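Long-range contacts in CDA peptide synthetase I (Streptomyces coelicolor, PDB 5DU9), which is a condensation domain of a peptide synthetase, a two-lobed fold related to the CoA-dependent acyltransferases, modelled here with (2S)-2-amino-N-butyl-propanamide in a pocket: residues G29-T34 against A238-V243; E117-M122 against R383-G388; V243-L248 against R406-G411; N365-I370 against N394-G399; T390-I395 against Q414-Q419. The protein carries 1 engineered substitution. One frame throughout, in Å; residues are numbered along the deposited sequence.

Interaction 1 (G29-T34 against A238-V243)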
# COMPACT_ATOMS: atom_id res chain seq x y z
N GLY A 29 5.35 -19.52 4.12
CA GLY A 29 6.08 -18.28 3.96
C GLY A 29 5.36 -17.09 4.58
O GLY A 29 4.17 -17.16 4.87
N ALA A 30 6.10 -16.00 4.77
CA ALA A 30 5.55 -14.78 5.35
C ALA A 30 5.63 -13.62 4.36
O ALA A 30 5.57 -12.45 4.74
CB ALA A 30 6.30 -14.42 6.63
N HIS A 31 5.74 -13.95 3.08
CA HIS A 31 5.99 -12.94 2.06
C HIS A 31 4.82 -12.00 1.84
O HIS A 31 5.00 -10.92 1.27
CB HIS A 31 6.38 -13.60 0.74
CG HIS A 31 7.70 -14.30 0.79
ND1 HIS A 31 8.86 -13.65 1.16
CD2 HIS A 31 8.05 -15.58 0.53
CE1 HIS A 31 9.87 -14.50 1.12
NE2 HIS A 31 9.40 -15.68 0.74
N TYR A 32 3.62 -12.39 2.28
CA TYR A 32 2.46 -11.52 2.17
C TYR A 32 2.09 -10.90 3.53
O TYR A 32 0.97 -10.40 3.71
CB TYR A 32 1.28 -12.29 1.55
CG TYR A 32 1.45 -12.40 0.05
CD1 TYR A 32 2.21 -13.43 -0.51
CD2 TYR A 32 0.91 -11.45 -0.80
CE1 TYR A 32 2.39 -13.51 -1.88
CE2 TYR A 32 1.09 -11.53 -2.17
CZ TYR A 32 1.83 -12.56 -2.70
OH TYR A 32 2.01 -12.64 -4.07
N ARG A 33 3.04 -10.90 4.46
CA ARG A 33 2.94 -10.07 5.66
C ARG A 33 3.27 -8.63 5.29
O ARG A 33 4.33 -8.35 4.73
CB ARG A 33 3.89 -10.52 6.77
CG ARG A 33 3.59 -11.88 7.40
CD ARG A 33 2.34 -11.88 8.26
NE ARG A 33 2.25 -10.75 9.19
CZ ARG A 33 2.58 -10.78 10.48
NH1 ARG A 33 3.03 -11.88 11.06
NH2 ARG A 33 2.44 -9.68 11.21
N THR A 34 2.36 -7.72 5.60
CA THR A 34 2.55 -6.30 5.34
C THR A 34 2.35 -5.52 6.63
O THR A 34 1.94 -6.08 7.64
CB THR A 34 1.58 -5.80 4.26
OG1 THR A 34 0.24 -6.11 4.65
CG2 THR A 34 1.87 -6.46 2.94
N ALA A 238 8.02 -13.27 -6.30
CA ALA A 238 7.66 -12.18 -5.39
C ALA A 238 8.07 -12.51 -3.96
O ALA A 238 7.68 -13.53 -3.40
CB ALA A 238 6.17 -11.91 -5.47
N LEU A 239 8.86 -11.62 -3.37
CA LEU A 239 9.42 -11.83 -2.04
C LEU A 239 9.19 -10.60 -1.16
O LEU A 239 9.09 -9.49 -1.67
CB LEU A 239 10.92 -12.11 -2.12
CG LEU A 239 11.37 -13.35 -2.91
CD1 LEU A 239 12.88 -13.35 -3.05
CD2 LEU A 239 10.88 -14.62 -2.25
N ALA A 240 9.14 -10.81 0.15
CA ALA A 240 9.07 -9.69 1.08
C ALA A 240 10.27 -8.79 0.83
O ALA A 240 11.39 -9.29 0.70
CB ALA A 240 9.04 -10.17 2.52
N PRO A 241 10.05 -7.47 0.74
CA PRO A 241 11.14 -6.58 0.35
C PRO A 241 12.10 -6.21 1.48
O PRO A 241 11.74 -6.24 2.66
CB PRO A 241 10.41 -5.32 -0.12
CG PRO A 241 9.15 -5.31 0.68
CD PRO A 241 8.76 -6.76 0.81
N THR A 242 13.32 -5.89 1.09
CA THR A 242 14.20 -5.09 1.91
C THR A 242 13.73 -3.66 1.75
O THR A 242 13.55 -3.20 0.63
CB THR A 242 15.67 -5.22 1.49
OG1 THR A 242 16.08 -6.59 1.61
CG2 THR A 242 16.57 -4.35 2.35
N VAL A 243 13.52 -2.96 2.86
CA VAL A 243 12.92 -1.64 2.83
C VAL A 243 13.91 -0.59 3.31
O VAL A 243 14.49 -0.71 4.39
CB VAL A 243 11.64 -1.57 3.69
CG1 VAL A 243 10.99 -0.20 3.59
CG2 VAL A 243 10.66 -2.65 3.26
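His31 and Ala240 meet at the tight part of this contact. The amide of Ala240 reaches the imidazole in one nearly straight hydrogen bond, N to ND1 3.0 Å with 171° at the hydrogen. The donor does not lie in the ring plane but is tilted 34° from it. As ND1 is the acceptor, a neutral ring would probably carry its proton on NE2. Ala240 CB fits at the ring edge, in plane, 3.7 Å from His31 ND1. Leu239 closes one face. Its CD2 sits 3.8 Å from the centroid of the His31 ring and makes a CH-pi contact. The leucine and the imidazole run side by side and point the same way. The loose side lies at Tyr32 and Ala238. Tyr32 starts off away from 238-243, and its OH comes no closer than 4.4 Å to Ala238 CB. That ring packs instead on helix 14-24, and its side chain is about 4 Å from the bound (2S)-2-amino-N-butyl-propanamide. The whole contact is small and lies at the surface. A type I turn from Ala30 to Arg33, closed by Arg33 N to Ala30 O, presents the histidine just before strand 33-40. The partner chain leads into strand 242-248 of a different sheet. The contact is thus a loop-to-loop bridge between the two sheet-bearing lobes of the condensation-domain fold.

Interaction 2 (E117-M122 against R383-G388)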
# COMPACT_ATOMS: atom_id res chain seq x y z
N GLU A 117 15.26 -0.15 17.80
CA GLU A 117 14.77 -1.38 18.42
C GLU A 117 13.34 -1.68 17.99
O GLU A 117 12.97 -2.84 17.80
CB GLU A 117 14.84 -1.28 19.94
CG GLU A 117 16.21 -1.56 20.50
CD GLU A 117 16.71 -2.95 20.17
OE1 GLU A 117 16.04 -3.93 20.56
OE2 GLU A 117 17.76 -3.07 19.51
N ALA A 118 12.53 -0.63 17.86
CA ALA A 118 11.15 -0.78 17.42
C ALA A 118 11.11 -1.32 15.99
O ALA A 118 10.32 -2.21 15.68
CB ALA A 118 10.41 0.54 17.51
N GLN A 119 11.98 -0.79 15.13
CA GLN A 119 12.04 -1.22 13.74
C GLN A 119 12.44 -2.69 13.67
O GLN A 119 11.86 -3.46 12.90
CB GLN A 119 13.02 -0.36 12.94
CG GLN A 119 13.12 -0.74 11.46
CD GLN A 119 11.85 -0.43 10.68
OE1 GLN A 119 11.36 0.69 10.70
NE2 GLN A 119 11.32 -1.43 9.99
N ARG A 120 13.42 -3.06 14.47
CA ARG A 120 13.89 -4.44 14.53
C ARG A 120 12.76 -5.37 14.97
O ARG A 120 12.61 -6.47 14.44
CB ARG A 120 15.09 -4.56 15.47
CG ARG A 120 15.65 -5.97 15.57
CD ARG A 120 16.93 -6.01 16.37
NE ARG A 120 17.35 -7.38 16.66
CZ ARG A 120 16.76 -8.17 17.55
NH1 ARG A 120 15.72 -7.73 18.24
NH2 ARG A 120 17.20 -9.41 17.74
N TRP A 121 11.96 -4.92 15.93
CA TRP A 121 10.84 -5.71 16.42
C TRP A 121 9.80 -5.92 15.33
O TRP A 121 9.29 -7.03 15.14
CB TRP A 121 10.19 -5.04 17.63
CG TRP A 121 9.30 -5.96 18.42
CD1 TRP A 121 9.62 -6.62 19.57
CD2 TRP A 121 7.95 -6.33 18.11
NE1 TRP A 121 8.56 -7.38 20.00
CE2 TRP A 121 7.53 -7.22 19.12
CE3 TRP A 121 7.07 -6.00 17.08
CZ2 TRP A 121 6.25 -7.78 19.12
CZ3 TRP A 121 5.81 -6.56 17.09
CH2 TRP A 121 5.41 -7.44 18.10
N MET A 122 9.49 -4.85 14.61
CA MET A 122 8.49 -4.91 13.54
C MET A 122 8.98 -5.80 12.40
O MET A 122 8.20 -6.56 11.82
CB MET A 122 8.17 -3.50 13.03
CG MET A 122 7.45 -2.64 14.05
SD MET A 122 6.95 -1.02 13.42
CE MET A 122 8.53 -0.19 13.29
N ARG A 383 3.22 5.87 8.78
CA ARG A 383 4.30 5.56 7.86
C ARG A 383 4.28 4.08 7.51
O ARG A 383 3.88 3.23 8.31
CB ARG A 383 5.67 5.97 8.42
CG ARG A 383 6.30 5.06 9.46
CD ARG A 383 7.77 5.44 9.63
NE ARG A 383 8.39 4.84 10.81
CZ ARG A 383 9.20 3.78 10.81
NH1 ARG A 383 9.51 3.16 9.67
NH2 ARG A 383 9.70 3.33 11.95
N SER A 384 4.69 3.79 6.29
CA SER A 384 4.67 2.44 5.76
C SER A 384 5.83 1.63 6.33
O SER A 384 6.92 2.15 6.55
CB SER A 384 4.74 2.48 4.23
OG SER A 384 4.68 1.18 3.67
N ILE A 385 5.58 0.35 6.59
CA ILE A 385 6.63 -0.57 7.03
C ILE A 385 6.96 -1.53 5.90
O ILE A 385 8.13 -1.74 5.57
CB ILE A 385 6.22 -1.35 8.30
CG1 ILE A 385 6.07 -0.40 9.49
CG2 ILE A 385 7.24 -2.44 8.63
CD1 ILE A 385 7.34 0.33 9.90
N SER A 386 5.92 -2.11 5.31
CA SER A 386 6.07 -2.96 4.13
C SER A 386 4.73 -3.04 3.41
O SER A 386 3.74 -3.47 3.99
CB SER A 386 6.56 -4.35 4.52
OG SER A 386 6.72 -5.16 3.37
N SER A 387 4.70 -2.61 2.15
CA SER A 387 3.44 -2.51 1.42
C SER A 387 3.05 -3.81 0.72
O SER A 387 1.90 -3.98 0.34
CB SER A 387 3.51 -1.38 0.39
OG SER A 387 4.25 -1.75 -0.77
N GLY A 388 3.99 -4.73 0.57
CA GLY A 388 3.72 -6.00 -0.09
C GLY A 388 4.95 -6.59 -0.73
O GLY A 388 5.96 -5.89 -0.89
O HOH W 1 10.32 -1.02 7.13
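Gln119 swings its CG to the side opposite its backbone N (chi1 -179°), then bends at chi2 (68°) to turn its amide toward Arg383. Arg383 starts with CG between its own backbone N and carbonyl (chi1 79°), and from there its chain runs extended to the helix. The guanidinium meets Gln119 OE1 with its edge. Arg383 NH1 bonds Gln119 OE1 at 3.3 Å, in the carbonyl plane. Arg383 NH2 adds a weak bond to the same Gln119 OE1 at 3.4 Å. The stronger polar partners lie outside the contact: Arg383 NE makes a salt bridge with Glu39, and Gln119 NE2 bonds Asp123. One water joins the side chain of Gln119 to the backbone of Ile385, donating to Ile385 O at 2.8 Å and accepting weakly from Gln119 NE2. Beside the polar pair, Met122 crosses Ile385 at about a right angle, with Met122 CE 3.6 Å from Ile385 CD1. Ile385 and Ser386 form a classic beta bulge opposite Gly35, where the chain turns toward Ser387 of the ligand pocket. Helix 114-126 thus packs over the sheet, with Met122 also on Leu151 and Tyr153 of strand 149-157, while Arg383 pairs through its backbone with Cys37 of strand 33-40.

Interaction 3 (V243-L248 against R406-G411)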
# COMPACT_ATOMS: atom_id res chain seq x y z
N VAL A 243 13.52 -2.96 2.86
CA VAL A 243 12.92 -1.64 2.83
C VAL A 243 13.91 -0.59 3.31
O VAL A 243 14.49 -0.71 4.39
CB VAL A 243 11.64 -1.57 3.69
CG1 VAL A 243 10.99 -0.20 3.59
CG2 VAL A 243 10.66 -2.65 3.26
N ARG A 244 14.12 0.43 2.48
CA ARG A 244 14.94 1.57 2.87
C ARG A 244 14.10 2.83 2.73
O ARG A 244 13.47 3.08 1.70
CB ARG A 244 16.21 1.66 2.02
CG ARG A 244 17.23 0.57 2.35
CD ARG A 244 17.77 0.70 3.77
NE ARG A 244 18.72 -0.35 4.10
CZ ARG A 244 18.40 -1.53 4.64
NH1 ARG A 244 17.14 -1.83 4.91
NH2 ARG A 244 19.36 -2.42 4.90
N SER A 245 14.10 3.62 3.80
CA SER A 245 13.21 4.76 3.91
C SER A 245 14.00 6.06 3.98
O SER A 245 15.01 6.14 4.69
CB SER A 245 12.31 4.61 5.14
OG SER A 245 11.35 5.64 5.20
N LEU A 246 13.55 7.06 3.24
CA LEU A 246 14.20 8.37 3.21
C LEU A 246 13.18 9.45 3.53
O LEU A 246 12.18 9.57 2.84
CB LEU A 246 14.83 8.62 1.84
CG LEU A 246 15.43 10.00 1.59
CD1 LEU A 246 16.53 10.31 2.59
CD2 LEU A 246 15.95 10.11 0.17
N GLY A 247 13.44 10.21 4.58
CA GLY A 247 12.59 11.33 4.95
C GLY A 247 13.00 12.59 4.22
O GLY A 247 14.17 12.97 4.24
N LEU A 248 12.02 13.23 3.59
CA LEU A 248 12.22 14.48 2.86
C LEU A 248 11.40 15.59 3.51
O LEU A 248 10.18 15.52 3.52
CB LEU A 248 11.82 14.33 1.40
CG LEU A 248 12.51 13.23 0.60
CD1 LEU A 248 11.94 13.18 -0.81
CD2 LEU A 248 14.02 13.45 0.56
N ARG A 406 7.84 10.72 3.17
CA ARG A 406 8.69 9.57 3.42
C ARG A 406 8.68 8.74 2.15
O ARG A 406 7.61 8.36 1.66
CB ARG A 406 8.20 8.76 4.61
CG ARG A 406 9.26 7.84 5.20
CD ARG A 406 9.76 8.35 6.54
NE ARG A 406 11.11 7.87 6.85
CZ ARG A 406 12.00 8.53 7.57
NH1 ARG A 406 11.71 9.73 8.08
NH2 ARG A 406 13.20 8.01 7.80
N VAL A 407 9.86 8.49 1.60
CA VAL A 407 10.01 7.70 0.39
C VAL A 407 10.62 6.36 0.76
O VAL A 407 11.74 6.30 1.25
CB VAL A 407 10.90 8.41 -0.65
CG1 VAL A 407 11.04 7.56 -1.91
CG2 VAL A 407 10.35 9.79 -0.97
N ASP A 408 9.86 5.29 0.53
CA ASP A 408 10.34 3.94 0.79
C ASP A 408 10.64 3.22 -0.51
O ASP A 408 9.78 3.13 -1.39
CB ASP A 408 9.31 3.14 1.60
CG ASP A 408 9.33 3.47 3.08
OD1 ASP A 408 9.65 4.62 3.43
OD2 ASP A 408 9.02 2.58 3.89
N PHE A 409 11.87 2.74 -0.64
CA PHE A 409 12.23 1.84 -1.72
C PHE A 409 12.21 0.42 -1.17
O PHE A 409 12.98 0.08 -0.28
CB PHE A 409 13.61 2.17 -2.30
CG PHE A 409 13.57 3.17 -3.44
CD1 PHE A 409 12.74 4.28 -3.37
CD2 PHE A 409 14.36 2.99 -4.56
CE1 PHE A 409 12.70 5.19 -4.41
CE2 PHE A 409 14.32 3.90 -5.60
CZ PHE A 409 13.49 5.00 -5.53
N GLU A 410 11.28 -0.37 -1.69
CA GLU A 410 11.10 -1.75 -1.25
C GLU A 410 11.61 -2.68 -2.34
O GLU A 410 10.96 -2.85 -3.37
CB GLU A 410 9.63 -2.03 -0.96
CG GLU A 410 8.98 -1.01 -0.04
CD GLU A 410 7.53 -1.35 0.30
OE1 GLU A 410 6.85 -1.96 -0.54
OE2 GLU A 410 7.08 -1.00 1.41
N GLY A 411 12.79 -3.25 -2.12
CA GLY A 411 13.45 -4.06 -3.12
C GLY A 411 13.42 -5.54 -2.84
O GLY A 411 13.60 -5.98 -1.70
O HOH W 2 15.03 5.32 7.72
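Strands 243-248 and 406-411 run antiparallel; the axes of the two segments come within 4.6 Å, and their directions differ by 161°. Arg244 with Phe409 and Leu246 with Val407 are the hydrogen-bonded pairs. Each has two backbone bonds, such as Val407 N to Leu246 O at 2.8 Å. Val243 with Glu410, Ser245 with Asp408 and Gly247 with Arg406 are the non-hydrogen-bonded pairs between and around them. On the face of these last residues, Ser245 OG links two charged groups. It accepts from Arg406 NE at 2.8 Å and donates to Asp408 OD1 at 2.7 Å. The serine hydroxyl meets the carboxylate on its syn side, 33° out of plane. The bend of Arg406 at chi2 (107°) folds the guanidinium back over the partner strand, so that it lies flat above Gly247, with the amide N of Gly247 over its centre. A water bridges Arg406 NH2 and Ser245 O. Further along, Val243 CG1 packs 3.4 Å from Asp408 OD2. On the face of Arg244, Leu246, Val407 and Phe409, Val407 CG2 is touched by Leu248 CD1 at 3.7 Å, from just beyond the last pair. Helix 418-437 covers that face. Glu410 sends its carboxylate to Ser387 and Asn394. The pair is an antiparallel edge of a mixed four-stranded sheet, backed by a helix in one of the two alpha/beta lobes of a condensation domain.

Interaction 4 (N365-I370 against N394-G399)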
# COMPACT_ATOMS: atom_id res chain seq x y z
N ASN A 365 3.60 3.84 -5.77
CA ASN A 365 2.48 3.94 -4.85
C ASN A 365 2.55 5.25 -4.08
O ASN A 365 3.18 5.33 -3.02
CB ASN A 365 2.50 2.75 -3.89
CG ASN A 365 1.34 2.75 -2.91
OD1 ASN A 365 0.42 3.55 -3.02
ND2 ASN A 365 1.39 1.83 -1.95
N VAL A 366 1.90 6.28 -4.62
CA VAL A 366 1.79 7.57 -3.95
C VAL A 366 0.54 7.47 -3.09
O VAL A 366 -0.58 7.56 -3.60
CB VAL A 366 1.69 8.74 -4.93
CG1 VAL A 366 1.67 10.07 -4.18
CG2 VAL A 366 2.86 8.71 -5.91
N MET A 367 0.72 7.25 -1.80
CA MET A 367 -0.42 7.00 -0.93
C MET A 367 -1.28 8.25 -0.81
O MET A 367 -0.77 9.37 -0.78
CB MET A 367 0.03 6.53 0.45
CG MET A 367 0.60 5.12 0.44
SD MET A 367 0.74 4.38 2.08
CE MET A 367 -0.97 4.02 2.44
N PRO A 368 -2.61 8.05 -0.77
CA PRO A 368 -3.53 9.18 -0.68
C PRO A 368 -3.36 9.88 0.65
O PRO A 368 -2.81 9.31 1.60
CB PRO A 368 -4.90 8.53 -0.81
CG PRO A 368 -4.71 7.14 -0.32
CD PRO A 368 -3.31 6.76 -0.71
N TYR A 369 -3.83 11.12 0.73
CA TYR A 369 -3.70 11.88 1.95
C TYR A 369 -4.43 11.20 3.09
O TYR A 369 -5.55 10.70 2.92
CB TYR A 369 -4.23 13.29 1.76
CG TYR A 369 -4.19 14.10 3.03
CD1 TYR A 369 -2.99 14.55 3.55
CD2 TYR A 369 -5.37 14.40 3.71
CE1 TYR A 369 -2.95 15.29 4.71
CE2 TYR A 369 -5.34 15.14 4.88
CZ TYR A 369 -4.12 15.58 5.38
OH TYR A 369 -4.09 16.31 6.54
N ILE A 370 -3.78 11.16 4.24
CA ILE A 370 -4.41 10.71 5.47
C ILE A 370 -4.22 11.79 6.52
O ILE A 370 -3.10 12.23 6.78
CB ILE A 370 -3.84 9.35 5.94
CG1 ILE A 370 -4.43 8.97 7.31
CG2 ILE A 370 -2.31 9.39 5.99
CD1 ILE A 370 -3.98 7.61 7.81
N ASN A 394 9.18 -1.74 -5.26
CA ASN A 394 8.07 -0.84 -4.98
C ASN A 394 8.64 0.49 -4.54
O ASN A 394 9.59 0.53 -3.76
CB ASN A 394 7.14 -1.35 -3.86
CG ASN A 394 6.69 -2.77 -4.07
OD1 ASN A 394 6.36 -3.19 -5.18
ND2 ASN A 394 6.65 -3.53 -2.97
N ILE A 395 8.04 1.57 -5.03
CA ILE A 395 8.36 2.91 -4.58
C ILE A 395 7.13 3.46 -3.88
O ILE A 395 6.10 3.68 -4.51
CB ILE A 395 8.77 3.83 -5.75
CG1 ILE A 395 10.03 3.27 -6.42
CG2 ILE A 395 9.01 5.25 -5.25
CD1 ILE A 395 10.43 3.98 -7.68
N VAL A 396 7.23 3.66 -2.57
CA VAL A 396 6.09 4.04 -1.76
C VAL A 396 6.33 5.43 -1.18
O VAL A 396 7.37 5.70 -0.58
CB VAL A 396 5.86 3.03 -0.61
CG1 VAL A 396 4.59 3.37 0.16
CG2 VAL A 396 5.80 1.61 -1.16
N LEU A 397 5.36 6.32 -1.38
CA LEU A 397 5.42 7.66 -0.81
C LEU A 397 4.28 7.86 0.16
O LEU A 397 3.14 7.49 -0.12
CB LEU A 397 5.35 8.74 -1.89
CG LEU A 397 6.64 9.07 -2.61
CD1 LEU A 397 7.08 7.94 -3.50
CD2 LEU A 397 6.46 10.34 -3.42
N THR A 398 4.60 8.44 1.32
CA THR A 398 3.59 8.89 2.26
C THR A 398 3.87 10.35 2.59
O THR A 398 5.03 10.75 2.69
CB THR A 398 3.59 8.06 3.55
OG1 THR A 398 4.83 8.22 4.24
CG2 THR A 398 3.38 6.60 3.23
N GLY A 399 2.82 11.13 2.74
CA GLY A 399 2.94 12.55 3.01
C GLY A 399 2.43 13.37 1.84
O GLY A 399 1.75 12.84 0.96
O HOH W 3 -0.79 11.99 0.20
O HOH W 4 2.16 10.18 -0.39
O HOH W 5 0.09 9.85 2.53
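Asn365 and Val396 stand side by side on one face of a parallel strand pair and point the same way. Asn365 ND2 comes 4.1 Å from Val396 CG1, a loose contact of amide on methyl. Asn365 holds CG anti to its backbone N (chi1 -178°), which lays the amide alongside the valine. Its side chain is about 6 Å from the bound (2S)-2-amino-N-butyl-propanamide. The backbones set this alignment. Asn365 N donates to Ile395 O at 2.8 Å, Leu397 N to Asn365 O, and Met367 N to Leu397 O at 3.0 Å. Strand 363-366 is the outer member of the four-stranded mixed sheet and is parallel to 393-398. Between the two, the chain leaves this sheet, adds 373-374 and 379-384 to the six-stranded one, and returns, so this excursion ties the two lobes together. Val366 and Leu397 occupy the opposite face, where helix 267-283 covers them through Val271. Met367 lies just past the strand. In one of two conformers, so only tentatively, its side chain runs alongside Thr398, with Met367 SD 3.6 Å from Thr398 CG2. Met367 CB also packs against the carbonyl of Leu397, with CB to Leu397 O 3.3 Å. Beyond this point the chains are linked through water. One water accepts from Gly399 N at 3.0 Å, and others lie between Met367 O and Gly399 O.

Interaction 5 (T390-I395 against Q414-Q419); sequences TTDLNI and QVYGGQ
Hydrogen bonding is led by Tyr416 and Asp392. The phenol OH of Tyr416 donates to Asp392 OD1 at 2.7 Å. It arrives on the syn side of the carboxylate, 19° out of its plane. The carboxylate and the ring planes are turned 31° against each other. Asp392 has CG anti to its backbone N (chi1 168°), which carries the carboxylate out toward the phenol. Ser229 also bonds Asp392 OD1, so this oxygen is gripped twice, and the same serine makes a weak bond to the phenol. The ring edge faces oxygen as well: Tyr416 CE2 lies 3.2 Å from both Asp392 OD1 and Asp392 O. Within its own segment, Thr390 OG1 accepts from Asp392 N at 3.0 Å. This is an ST turn, and it shapes the chain just ahead of strand 393-398. The other segment links strand 404-411 to helix 418-437, the helix that packs on the sheet. Gly417 is the N-cap of that helix, and its amide is bonded by the side chain of Asp420. Apolar contacts flank the polar pair. Leu393 CB is 4.1 Å from Tyr416 CE2. Val415 CG1 lies over one face of the neighbouring Tyr416 ring, offset toward its rim. On the helix, Leu421 touches both Leu393 and Tyr416, and Leu424 packs on the tyrosine too. Apart from these, the other methyl of the valine, Val415 CG2, rests near a carbonyl, 4.0 Å from Thr391 O.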
# COMPACT_ATOMS: atom_id res chain seq x y z
N THR A 390 7.46 -8.18 -3.70
CA THR A 390 7.79 -7.67 -5.02
C THR A 390 8.80 -8.56 -5.73
O THR A 390 9.65 -9.20 -5.10
CB THR A 390 8.33 -6.22 -4.94
OG1 THR A 390 8.59 -5.72 -6.26
CG2 THR A 390 9.60 -6.17 -4.12
N THR A 391 8.67 -8.62 -7.06
CA THR A 391 9.64 -9.29 -7.90
C THR A 391 10.82 -8.38 -8.23
O THR A 391 11.85 -8.83 -8.72
CB THR A 391 9.00 -9.76 -9.22
OG1 THR A 391 8.44 -8.64 -9.91
CG2 THR A 391 7.91 -10.78 -8.96
N ASP A 392 10.65 -7.09 -7.95
CA ASP A 392 11.66 -6.10 -8.31
C ASP A 392 11.68 -4.96 -7.30
O ASP A 392 12.44 -5.00 -6.33
CB ASP A 392 11.38 -5.59 -9.73
CG ASP A 392 12.20 -4.36 -10.10
OD1 ASP A 392 13.40 -4.33 -9.77
OD2 ASP A 392 11.63 -3.43 -10.70
N LEU A 393 10.83 -3.95 -7.50
CA LEU A 393 10.87 -2.74 -6.70
C LEU A 393 9.50 -2.11 -6.50
O LEU A 393 8.74 -1.95 -7.46
CB LEU A 393 11.82 -1.72 -7.34
CG LEU A 393 12.01 -0.37 -6.64
CD1 LEU A 393 12.80 -0.53 -5.36
CD2 LEU A 393 12.70 0.61 -7.58
N ASN A 394 9.18 -1.74 -5.26
CA ASN A 394 8.07 -0.84 -4.98
C ASN A 394 8.64 0.49 -4.54
O ASN A 394 9.59 0.53 -3.76
CB ASN A 394 7.14 -1.35 -3.86
CG ASN A 394 6.69 -2.77 -4.07
OD1 ASN A 394 6.36 -3.19 -5.18
ND2 ASN A 394 6.65 -3.53 -2.97
N ILE A 395 8.04 1.57 -5.03
CA ILE A 395 8.36 2.91 -4.58
C ILE A 395 7.13 3.46 -3.88
O ILE A 395 6.10 3.68 -4.51
CB ILE A 395 8.77 3.83 -5.75
CG1 ILE A 395 10.03 3.27 -6.42
CG2 ILE A 395 9.01 5.25 -5.25
CD1 ILE A 395 10.43 3.98 -7.68
N GLN A 414 16.77 -10.52 -3.65
CA GLN A 414 17.63 -11.23 -4.59
C GLN A 414 18.10 -10.30 -5.71
O GLN A 414 18.96 -10.67 -6.52
CB GLN A 414 16.89 -12.43 -5.19
CG GLN A 414 16.55 -13.52 -4.17
CD GLN A 414 15.80 -14.68 -4.79
OE1 GLN A 414 15.40 -14.63 -5.95
NE2 GLN A 414 15.61 -15.74 -4.01
N VAL A 415 17.55 -9.09 -5.74
CA VAL A 415 17.87 -8.11 -6.77
C VAL A 415 18.63 -6.92 -6.18
O VAL A 415 19.59 -6.44 -6.77
CB VAL A 415 16.59 -7.58 -7.47
CG1 VAL A 415 16.94 -6.62 -8.60
CG2 VAL A 415 15.74 -8.73 -7.98
N TYR A 416 18.18 -6.46 -5.02
CA TYR A 416 18.75 -5.28 -4.38
C TYR A 416 19.28 -5.57 -2.98
O TYR A 416 18.64 -6.27 -2.20
CB TYR A 416 17.71 -4.16 -4.26
CG TYR A 416 17.07 -3.73 -5.56
CD1 TYR A 416 17.62 -2.72 -6.34
CD2 TYR A 416 15.88 -4.31 -5.99
CE1 TYR A 416 17.03 -2.32 -7.52
CE2 TYR A 416 15.28 -3.91 -7.17
CZ TYR A 416 15.86 -2.92 -7.93
OH TYR A 416 15.25 -2.53 -9.10
N GLY A 417 20.46 -5.03 -2.67
CA GLY A 417 20.93 -4.97 -1.31
C GLY A 417 20.44 -3.68 -0.68
O GLY A 417 20.01 -2.77 -1.39
N GLY A 418 20.50 -3.59 0.65
CA GLY A 418 20.09 -2.40 1.36
C GLY A 418 20.81 -1.15 0.88
O GLY A 418 20.19 -0.13 0.60
N GLN A 419 22.14 -1.25 0.77
CA GLN A 419 22.95 -0.12 0.32
C GLN A 419 22.56 0.30 -1.10
O GLN A 419 22.51 1.50 -1.40
CB GLN A 419 24.44 -0.48 0.38

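Interactions 3, 4 and 5 all involve the four-stranded sheet, in the order 242-248, 404-411, 393-398, 363-366. Interaction 3 pairs the first two strands and interaction 4 the last two; their centres are 11 Å apart. Interaction 5 shares Asn394 and Ile395 with interaction 4 and leads into helix 418-437. Interaction 1 shares Val243 with interaction 3, and its other segment opens strand 33-40 of the six-stranded sheet. Interaction 2 lies on that sheet, its centre about 12 Å from that of interaction 1. Interactions 2 and 3 touch. Along the chain interactions 1 and 2 alternate, while 1 and 3 come in series. The crossing of strands between sheets probably ties the lobes together near the ligand pocket.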